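Local structure of AncCDT-1 (Synthetic construct, 5T0W) at residues V27-D32 / V86-T91; K34-K39 / S182-Y187; K99-D104 / I213-P218. The protein binds the amino acid arginine in the cleft between its two lobes, as a reconstructed ancestral solute-binding protein that preceded cyclohexadienyl dehydratase. One frame throughout, in Å; residues are numbered along the deposited sequence.

Contact 1: V27-D32 / V86-T91; sequences VGTDAD and VMSGMT. With ARG (arginine), chain E.
Ser-88 OG is gripped by two donors, one from the facing segment and one from the bound arginine. The backbone N of Asp-30 reaches it at 3.0 Å with an almost straight N-H...O angle of 172°, and the ligand's NH1 also stands 3.0 Å from Ser-88 OG. The serine places this oxygen by setting OG opposite its own backbone N (chi1 -154°), which brings it beside its carbonyl; Ser-88 O in turn receives the ligand's NE at 3.1 Å. Further along the guanidinium group, NH1 and NH2 make weak hydrogen bonds to Asp-30 O and Asp-30 OD1.

Behind this site Gly-28 pairs with Val-86 in parallel, and Met-87 N extends the pairing by donating to Gly-28 O at 3.2 Å. One residue on, the hydroxyl takes over from the backbone: Thr-29 OG1 donates to Met-87 O at 2.9 Å, tilted 24° from the carbonyl plane. The same OG1 is hydrogen-bonded to Ser-37, outside the pair. A valine in place of this threonine would probably leave both Met-87 O and the Ser-37 hydroxyl without this partner, and the loop start less firmly held. On the apolar side, Val-27 CG1 lies 3.6 Å from Met-87 CG, next to Ala-53 of helix 48-60.

The loop then runs along the ligand's main-chain end. Gly-89 O accepts the ligand's N at 2.8 Å, a nitrogen that Thr-91 OG1 also takes, while Thr-91 N donates to the ligand's OXT, also at 2.8 Å. Acceptors from both segments thus receive the guanidinium group, and the loop after strand 85-86 meets the amino and carboxylate ends, which would suit a zwitterionic amino acid with a cationic side chain.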
loop_
_atom_site.group_PDB
_atom_site.type_symbol
_atom_site.label_atom_id
_atom_site.label_comp_id
_atom_site.label_asym_id
_atom_site.label_seq_id
_atom_site.Cartn_x
_atom_site.Cartn_y
_atom_site.Cartn_z
ATOM N N VAL A 27 11.526 -7.478 -6.382
ATOM C CA VAL A 27 10.598 -6.724 -5.551
ATOM C C VAL A 27 9.163 -7.076 -5.850
ATOM O O VAL A 27 8.637 -6.715 -6.903
ATOM C CB VAL A 27 10.781 -5.206 -5.757
ATOM C CG1 VAL A 27 9.771 -4.425 -4.936
ATOM C CG2 VAL A 27 12.205 -4.801 -5.404
ATOM N N GLY A 28 8.524 -7.735 -4.898
ATOM C CA GLY A 28 7.095 -8.017 -4.975
ATOM C C GLY A 28 6.256 -6.770 -4.812
ATOM O O GLY A 28 6.397 -6.053 -3.821
ATOM N N THR A 29 5.423 -6.476 -5.810
ATOM C CA THR A 29 4.576 -5.275 -5.773
ATOM C C THR A 29 3.190 -5.539 -6.471
ATOM O O THR A 29 3.131 -6.383 -7.351
ATOM C CB THR A 29 5.414 -4.020 -6.190
ATOM O OG1 THR A 29 4.746 -2.815 -5.805
ATOM C CG2 THR A 29 5.706 -3.985 -7.678
ATOM N N ASP A 30 2.088 -4.907 -6.015
ATOM C CA ASP A 30 0.754 -5.016 -6.616
ATOM C C ASP A 30 0.569 -3.677 -7.285
ATOM O O ASP A 30 0.172 -2.673 -6.666
ATOM C CB ASP A 30 -0.368 -5.270 -5.600
ATOM C CG ASP A 30 -1.748 -4.950 -6.166
ATOM O OD1 ASP A 30 -2.069 -3.746 -6.326
ATOM O OD2 ASP A 30 -2.506 -5.900 -6.474
ATOM N N ALA A 31 0.848 -3.675 -8.578
ATOM C CA ALA A 31 1.220 -2.458 -9.280
ATOM C C ALA A 31 0.065 -1.594 -9.909
ATOM O O ALA A 31 0.239 -0.829 -10.893
ATOM C CB ALA A 31 2.302 -2.820 -10.275
ATOM N N ASP A 32 -1.117 -1.705 -9.308
ATOM C CA ASP A 32 -2.169 -0.696 -9.523
ATOM C C ASP A 32 -2.502 -0.084 -8.191
ATOM O O ASP A 32 -3.515 -0.416 -7.585
ATOM C CB ASP A 32 -3.437 -1.199 -10.238
ATOM C CG ASP A 32 -4.194 -0.054 -10.944
ATOM O OD1 ASP A 32 -3.894 1.134 -10.649
ATOM O OD2 ASP A 32 -5.066 -0.343 -11.822
ATOM N N VAL A 86 8.772 -7.122 -0.116
ATOM C CA VAL A 86 7.502 -6.449 -0.485
ATOM C C VAL A 86 7.680 -4.925 -0.386
ATOM O O VAL A 86 8.001 -4.424 0.665
ATOM C CB VAL A 86 6.360 -6.877 0.435
ATOM C CG1 VAL A 86 5.095 -6.148 0.088
ATOM C CG2 VAL A 86 6.146 -8.370 0.353
ATOM N N MET A 87 7.492 -4.214 -1.484
ATOM C CA MET A 87 7.486 -2.759 -1.463
ATOM C C MET A 87 6.218 -2.289 -2.178
ATOM O O MET A 87 6.173 -2.198 -3.405
ATOM C CB MET A 87 8.734 -2.196 -2.136
ATOM C CG MET A 87 10.035 -2.845 -1.671
ATOM S SD MET A 87 11.627 -2.107 -2.137
ATOM C CE MET A 87 11.697 -0.443 -1.465
ATOM N N SER A 88 5.144 -2.155 -1.406
ATOM C CA SER A 88 3.790 -2.102 -1.982
ATOM C C SER A 88 2.780 -1.467 -1.054
ATOM O O SER A 88 1.654 -1.932 -0.924
ATOM C CB SER A 88 3.309 -3.492 -2.426
ATOM O OG SER A 88 2.354 -3.372 -3.461
ATOM N N GLY A 89 3.207 -0.392 -0.414
ATOM C CA GLY A 89 2.355 0.371 0.481
ATOM C C GLY A 89 1.830 -0.430 1.643
ATOM O O GLY A 89 0.689 -0.273 2.023
ATOM N N MET A 90 2.664 -1.319 2.173
ATOM C CA MET A 90 2.219 -2.245 3.175
ATOM C C MET A 90 2.267 -1.711 4.607
ATOM O O MET A 90 3.307 -1.377 5.139
ATOM C CB MET A 90 3.025 -3.503 3.082
ATOM C CG MET A 90 2.488 -4.585 3.968
ATOM S SD MET A 90 3.150 -6.158 3.529
ATOM C CE MET A 90 2.435 -7.141 4.825
ATOM N N THR A 91 1.100 -1.617 5.217
ATOM C CA THR A 91 0.966 -1.238 6.607
ATOM C C THR A 91 1.546 -2.340 7.511
ATOM O O THR A 91 1.353 -3.510 7.269
ATOM C CB THR A 91 -0.520 -1.036 6.940
ATOM O OG1 THR A 91 -1.058 -0.000 6.119
ATOM C CG2 THR A 91 -0.702 -0.672 8.378
HETATM N N ARG E . -1.825 -0.046 3.305
HETATM C CA ARG E . -2.879 -1.055 3.133
HETATM C C ARG E . -2.341 -2.352 3.608
HETATM O O ARG E . -3.142 -3.261 3.830
HETATM C CB ARG E . -3.262 -1.188 1.689
HETATM C CG ARG E . -2.126 -1.725 0.867
HETATM C CD ARG E . -2.577 -2.094 -0.544
HETATM N NE ARG E . -1.448 -2.012 -1.456
HETATM C CZ ARG E . -1.493 -2.385 -2.724
HETATM N NH1 ARG E . -0.414 -2.250 -3.505
HETATM N NH2 ARG E . -2.619 -2.882 -3.219
HETATM O OXT ARG E . -1.111 -2.501 3.748
#

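Contact 2: K34-K39 / S182-Y187; sequences KPFSFK and SPVAAY
The lips of the ligand cleft meet here: Lys-34, Pro-35 and Phe-36, in the loop ahead of strand 38-39, lie against the start of helix 182-189 on the facing lobe. No hydrogen bond crosses, so the evidence for the contact is the fit of carbon surfaces. Tyr-187 carries the larger share. Its CG stands opposite the backbone N (chi1 -171°), which sends the ring out from the helix, and the aliphatic part of Lys-34 lies over one ring face. Lys-34 CB sits 3.7 Å from the centroid of the Tyr-187 ring, only 20° off the normal, a CH-pi contact. Lys-34 CG and CD continue toward the CE1 and hydroxyl side of that ring, while CG also lies over one face of Phe-38, toward its rim, so the stem touches both rings.

Pro-35 is joined to Lys-34 by a cis peptide bond, and its CB comes in obliquely on the same side of the ring, 3.9 Å from Tyr-187 CD2. Pro-35 also rests on Trp-244 and Phe-245 of helix 236-245, and Phe-245 reaches Pro-183 as well.

Nearer the ligand, Val-184 turns CG2 to the edge of the Phe-36 ring, 4.2 Å from its CE2. The same methyl lies 3.6 Å from Lys-34 O. Pro-183 CB approaches Phe-36 CE2 obliquely at 4.3 Å. A classic beta bulge sets Phe-36 and Ser-37 together opposite Tyr-33, and the rings of Phe-36 and Tyr-33 meet with their planes about 20° apart. The Phe-36 side chain comes within about 6 Å of the bound arginine, and Tyr-33 lines its pocket. Lips that touch through carbon surfaces, beside an occupied pocket, fit the closed, ligand-bound state of a two-lobed periplasmic binding protein.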
loop_
_atom_site.group_PDB
_atom_site.type_symbol
_atom_site.label_atom_id
_atom_site.label_comp_id
_atom_site.label_asym_id
_atom_site.label_seq_id
_atom_site.Cartn_x
_atom_site.Cartn_y
_atom_site.Cartn_z
ATOM N N LYS A 34 -1.596 3.671 -7.108
ATOM C CA LYS A 34 -1.002 4.996 -7.199
ATOM C C LYS A 34 -1.242 5.669 -5.909
ATOM O O LYS A 34 -2.282 5.489 -5.333
ATOM C CB LYS A 34 -1.662 5.829 -8.280
ATOM C CG LYS A 34 -1.307 5.412 -9.683
ATOM C CD LYS A 34 -2.286 5.896 -10.776
ATOM C CE LYS A 34 -3.375 4.883 -11.152
ATOM N NZ LYS A 34 -4.344 5.529 -12.108
ATOM N N PRO A 35 -0.284 6.459 -5.446
ATOM C CA PRO A 35 1.006 6.757 -6.048
ATOM C C PRO A 35 2.187 5.851 -5.576
ATOM O O PRO A 35 3.345 6.220 -5.756
ATOM C CB PRO A 35 1.233 8.196 -5.602
ATOM C CG PRO A 35 0.674 8.213 -4.226
ATOM C CD PRO A 35 -0.489 7.249 -4.222
ATOM N N PHE A 36 1.909 4.675 -5.029
ATOM C CA PHE A 36 2.976 3.822 -4.493
ATOM C C PHE A 36 3.623 2.963 -5.560
ATOM O O PHE A 36 4.849 2.984 -5.711
ATOM C CB PHE A 36 2.443 2.948 -3.374
ATOM C CG PHE A 36 2.126 3.701 -2.142
ATOM C CD1 PHE A 36 3.124 3.999 -1.238
ATOM C CD2 PHE A 36 0.833 4.147 -1.897
ATOM C CE1 PHE A 36 2.860 4.728 -0.095
ATOM C CE2 PHE A 36 0.544 4.875 -0.745
ATOM C CZ PHE A 36 1.564 5.157 0.154
ATOM N N SER A 37 2.816 2.229 -6.325
ATOM C CA SER A 37 3.340 1.527 -7.493
ATOM C C SER A 37 2.269 1.335 -8.559
ATOM O O SER A 37 1.151 0.869 -8.279
ATOM C CB SER A 37 3.925 0.176 -7.109
ATOM O OG SER A 37 2.925 -0.619 -6.549
ATOM N N PHE A 38 2.621 1.694 -9.785
ATOM C CA PHE A 38 1.684 1.626 -10.880
ATOM C C PHE A 38 2.432 1.640 -12.201
ATOM O O PHE A 38 3.681 1.577 -12.269
ATOM C CB PHE A 38 0.639 2.738 -10.772
ATOM C CG PHE A 38 1.213 4.110 -10.681
ATOM C CD1 PHE A 38 1.740 4.569 -9.495
ATOM C CD2 PHE A 38 1.189 4.965 -11.793
ATOM C CE1 PHE A 38 2.255 5.849 -9.406
ATOM C CE2 PHE A 38 1.698 6.238 -11.713
ATOM C CZ PHE A 38 2.248 6.680 -10.515
ATOM N N LYS A 39 1.641 1.580 -13.255
ATOM C CA LYS A 39 2.147 1.734 -14.599
ATOM C C LYS A 39 1.912 3.157 -15.020
ATOM O O LYS A 39 0.858 3.721 -14.748
ATOM C CB LYS A 39 1.403 0.783 -15.541
ATOM C CG LYS A 39 1.444 -0.689 -15.130
ATOM C CD LYS A 39 2.802 -1.148 -14.627
ATOM C CE LYS A 39 2.923 -2.670 -14.735
ATOM N NZ LYS A 39 3.078 -3.137 -16.144
ATOM N N SER A 182 -5.157 7.034 3.032
ATOM C CA SER A 182 -5.313 8.477 2.754
ATOM C C SER A 182 -4.625 8.934 1.476
ATOM O O SER A 182 -5.231 9.659 0.683
ATOM C CB SER A 182 -4.777 9.388 3.864
ATOM O OG SER A 182 -4.774 8.834 5.160
ATOM N N PRO A 183 -3.362 8.565 1.268
ATOM C CA PRO A 183 -2.680 9.098 0.078
ATOM C C PRO A 183 -3.253 8.564 -1.227
ATOM O O PRO A 183 -3.166 9.214 -2.256
ATOM C CB PRO A 183 -1.224 8.659 0.268
ATOM C CG PRO A 183 -1.115 8.233 1.693
ATOM C CD PRO A 183 -2.478 7.715 2.065
ATOM N N VAL A 184 -3.849 7.376 -1.173
ATOM C CA VAL A 184 -4.500 6.819 -2.369
ATOM C C VAL A 184 -5.815 7.542 -2.630
ATOM O O VAL A 184 -6.117 7.897 -3.759
ATOM C CB VAL A 184 -4.752 5.314 -2.234
ATOM C CG1 VAL A 184 -5.515 4.784 -3.423
ATOM C CG2 VAL A 184 -3.431 4.590 -2.079
ATOM N N ALA A 185 -6.571 7.782 -1.563
ATOM C CA ALA A 185 -7.836 8.499 -1.640
ATOM C C ALA A 185 -7.642 9.879 -2.223
ATOM O O ALA A 185 -8.426 10.330 -3.073
ATOM C CB ALA A 185 -8.445 8.614 -0.248
ATOM N N ALA A 186 -6.590 10.560 -1.770
ATOM C CA ALA A 186 -6.293 11.875 -2.270
ATOM C C ALA A 186 -5.993 11.810 -3.755
ATOM O O ALA A 186 -6.527 12.597 -4.548
ATOM C CB ALA A 186 -5.123 12.476 -1.507
ATOM N N TYR A 187 -5.140 10.872 -4.130
ATOM C CA TYR A 187 -4.762 10.707 -5.539
ATOM C C TYR A 187 -5.991 10.438 -6.430
ATOM O O TYR A 187 -6.141 11.081 -7.449
ATOM C CB TYR A 187 -3.670 9.635 -5.670
ATOM C CG TYR A 187 -3.047 9.518 -7.055
ATOM C CD1 TYR A 187 -3.722 8.875 -8.098
ATOM C CD2 TYR A 187 -1.743 10.067 -7.320
ATOM C CE1 TYR A 187 -3.138 8.781 -9.360
ATOM C CE2 TYR A 187 -1.143 9.966 -8.575
ATOM C CZ TYR A 187 -1.840 9.309 -9.593
ATOM O OH TYR A 187 -1.295 9.196 -10.851
#

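Contact 3: K99-D104 / I213-P218; sequences KVDFSD and IRKGDP
Asp-101 leans its side chain across the end of strand 207-213 and the loop after it, and each of its atoms finds something there. CB lies 4.1 Å from Ile-213 CG1, the two side chains being on the same face of the sheet. CG stands opposite the carbonyl carbon (chi1 -82°), a setting that brings CG itself to 3.8 Å from Lys-215 CD. At the tip, OD1 meets Lys-215 CD at 3.4 Å and forms a long salt bridge with Lys-215 NZ at 3.7 Å, while OD2 lies 3.6 Å from Lys-215 CA. The two side chains cross at about a right angle, so the carboxylate meets the methylene stem as much as the charge. The ammonium has a firmer partner elsewhere, a hydrogen bond to Lys-97 O, and the lysine chain bends at chi2 as it passes Lys-99 O and Val-100 O.

Underneath, the backbones make an antiparallel hydrogen-bonded pair. Asp-101 N donates to Ile-213 O at 2.9 Å with an angle of 162°, and Ile-213 N returns a bond to Asp-101 O at 2.8 Å with an angle of 166°. Val-100 CB also touches Ile-213 O. The valine otherwise turns away, toward Ile-75 and Leu-78 of helix 74-79, whereas Ile-213 packs on Leu-220 and Leu-221 of helix 218-233.

After the pair, Arg-214 leads off to the carbonyls of Leu-78 and Phe-83, and Gly-216 takes a positive phi. Strand 101-102 pairs with strand 207-213 at the edge of the sheet. That is a two-bond antiparallel bridge at a strand end, followed by a loop that enters helix 218-233 with Asp-217 at its N-cap position, in the lobe that the family 3 fold builds from early and late parts of the chain.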
loop_
_atom_site.group_PDB
_atom_site.type_symbol
_atom_site.label_atom_id
_atom_site.label_comp_id
_atom_site.label_asym_id
_atom_site.label_seq_id
_atom_site.Cartn_x
_atom_site.Cartn_y
_atom_site.Cartn_z
ATOM N N LYS A 99 3.902 -13.145 10.689
ATOM C CA LYS A 99 4.203 -13.916 9.493
ATOM C C LYS A 99 5.494 -13.481 8.792
ATOM O O LYS A 99 6.207 -14.299 8.189
ATOM C CB LYS A 99 2.995 -13.858 8.539
ATOM C CG LYS A 99 1.852 -14.779 8.969
ATOM C CD LYS A 99 0.627 -14.705 8.073
ATOM C CE LYS A 99 -0.312 -13.584 8.496
ATOM N NZ LYS A 99 -1.591 -13.668 7.715
ATOM N N VAL A 100 5.801 -12.191 8.855
ATOM C CA VAL A 100 6.984 -11.647 8.188
ATOM C C VAL A 100 7.619 -10.599 9.068
ATOM O O VAL A 100 7.042 -10.181 10.072
ATOM C CB VAL A 100 6.619 -10.992 6.843
ATOM C CG1 VAL A 100 5.969 -11.982 5.903
ATOM C CG2 VAL A 100 5.680 -9.793 7.050
ATOM N N ASP A 101 8.811 -10.181 8.684
ATOM C CA ASP A 101 9.505 -9.115 9.366
ATOM C C ASP A 101 9.346 -7.840 8.563
ATOM O O ASP A 101 9.439 -7.839 7.345
ATOM C CB ASP A 101 11.007 -9.430 9.514
ATOM C CG ASP A 101 11.354 -10.358 10.694
ATOM O OD1 ASP A 101 10.642 -10.364 11.712
ATOM O OD2 ASP A 101 12.375 -11.096 10.545
ATOM N N PHE A 102 9.171 -6.726 9.256
ATOM C CA PHE A 102 9.096 -5.412 8.630
ATOM C C PHE A 102 10.317 -4.566 8.904
ATOM O O PHE A 102 10.886 -4.590 9.976
ATOM C CB PHE A 102 7.898 -4.665 9.151
ATOM C CG PHE A 102 6.624 -5.155 8.608
ATOM C CD1 PHE A 102 6.172 -4.711 7.368
ATOM C CD2 PHE A 102 5.873 -6.059 9.316
ATOM C CE1 PHE A 102 4.983 -5.147 6.868
ATOM C CE2 PHE A 102 4.681 -6.498 8.822
ATOM C CZ PHE A 102 4.241 -6.048 7.601
ATOM N N SER A 103 10.691 -3.789 7.901
ATOM C CA SER A 103 11.664 -2.746 8.050
ATOM C C SER A 103 11.142 -1.707 9.024
ATOM O O SER A 103 9.985 -1.771 9.496
ATOM C CB SER A 103 11.894 -2.066 6.693
ATOM O OG SER A 103 10.846 -1.157 6.369
ATOM N N ASP A 104 12.000 -0.757 9.344
ATOM C CA ASP A 104 11.547 0.428 10.047
ATOM C C ASP A 104 10.537 1.196 9.176
ATOM O O ASP A 104 10.549 1.036 7.963
ATOM C CB ASP A 104 12.719 1.336 10.382
ATOM C CG ASP A 104 13.662 0.720 11.361
ATOM O OD1 ASP A 104 13.168 0.172 12.369
ATOM O OD2 ASP A 104 14.891 0.855 11.159
ATOM N N ILE A 213 9.994 -8.637 4.673
ATOM C CA ILE A 213 10.832 -9.732 4.224
ATOM C C ILE A 213 10.535 -10.988 5.045
ATOM O O ILE A 213 9.985 -10.897 6.150
ATOM C CB ILE A 213 12.329 -9.417 4.338
ATOM C CG1 ILE A 213 12.738 -9.299 5.801
ATOM C CG2 ILE A 213 12.674 -8.134 3.597
ATOM C CD1 ILE A 213 14.238 -9.378 6.008
ATOM N N ARG A 214 10.938 -12.144 4.533
ATOM C CA ARG A 214 10.803 -13.381 5.285
ATOM C C ARG A 214 11.555 -13.303 6.609
ATOM O O ARG A 214 12.617 -12.676 6.694
ATOM C CB ARG A 214 11.367 -14.557 4.505
ATOM C CG ARG A 214 10.611 -14.902 3.271
ATOM C CD ARG A 214 11.259 -16.117 2.623
ATOM N NE ARG A 214 12.516 -15.810 1.920
ATOM C CZ ARG A 214 12.602 -15.223 0.726
ATOM N NH1 ARG A 214 11.508 -14.834 0.083
ATOM N NH2 ARG A 214 13.785 -15.003 0.178
ATOM N N LYS A 215 11.007 -13.973 7.623
ATOM C CA LYS A 215 11.688 -14.185 8.911
ATOM C C LYS A 215 13.016 -14.933 8.703
ATOM O O LYS A 215 13.233 -15.586 7.682
ATOM C CB LYS A 215 10.840 -15.037 9.847
ATOM C CG LYS A 215 9.439 -14.531 10.126
ATOM C CD LYS A 215 9.409 -13.541 11.273
ATOM C CE LYS A 215 7.992 -13.385 11.816
ATOM N NZ LYS A 215 8.005 -12.637 13.097
ATOM N N GLY A 216 13.900 -14.815 9.681
ATOM C CA GLY A 216 15.159 -15.540 9.678
ATOM C C GLY A 216 16.188 -15.026 8.693
ATOM O O GLY A 216 16.988 -15.802 8.152
ATOM N N ASP A 217 16.218 -13.711 8.497
ATOM C CA ASP A 217 17.145 -13.096 7.546
ATOM C C ASP A 217 17.579 -11.743 8.017
ATOM O O ASP A 217 17.422 -10.750 7.303
ATOM C CB ASP A 217 16.485 -12.976 6.184
ATOM C CG ASP A 217 17.481 -12.931 5.067
ATOM O OD1 ASP A 217 18.668 -12.538 5.283
ATOM O OD2 ASP A 217 17.062 -13.305 3.943
ATOM N N PRO A 218 18.179 -11.687 9.209
ATOM C CA PRO A 218 18.532 -10.379 9.796
ATOM C C PRO A 218 19.578 -9.590 8.997
ATOM O O PRO A 218 19.644 -8.377 9.109
ATOM C CB PRO A 218 19.066 -10.750 11.189
ATOM C CG PRO A 218 19.579 -12.136 11.027
ATOM C CD PRO A 218 18.691 -12.802 10.011
#

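In the fold
From the N terminus, strand 24-29 opens contact 1, and the chain passes residues 34-39, the first side of contact 2, before residues 86-91 close the first loop. Contact 2 stays open much longer, to helix 182-189, so it crosses contact 1; the two touch where Ala-31 meets Phe-38. Contact 3 opens at residues 99-104, after contact 1 has closed, and ends at 213-218, crossing contact 2 while following contact 1 in series. None nests. Contact 1 ties strand 24-29, the middle of the parallel sheet, to edge strand 85-86 and the ligand loop, contact 2 joins the two lobes, and contact 3 brings late chain back to the first lobe, where Phe-102 packs on Met-90.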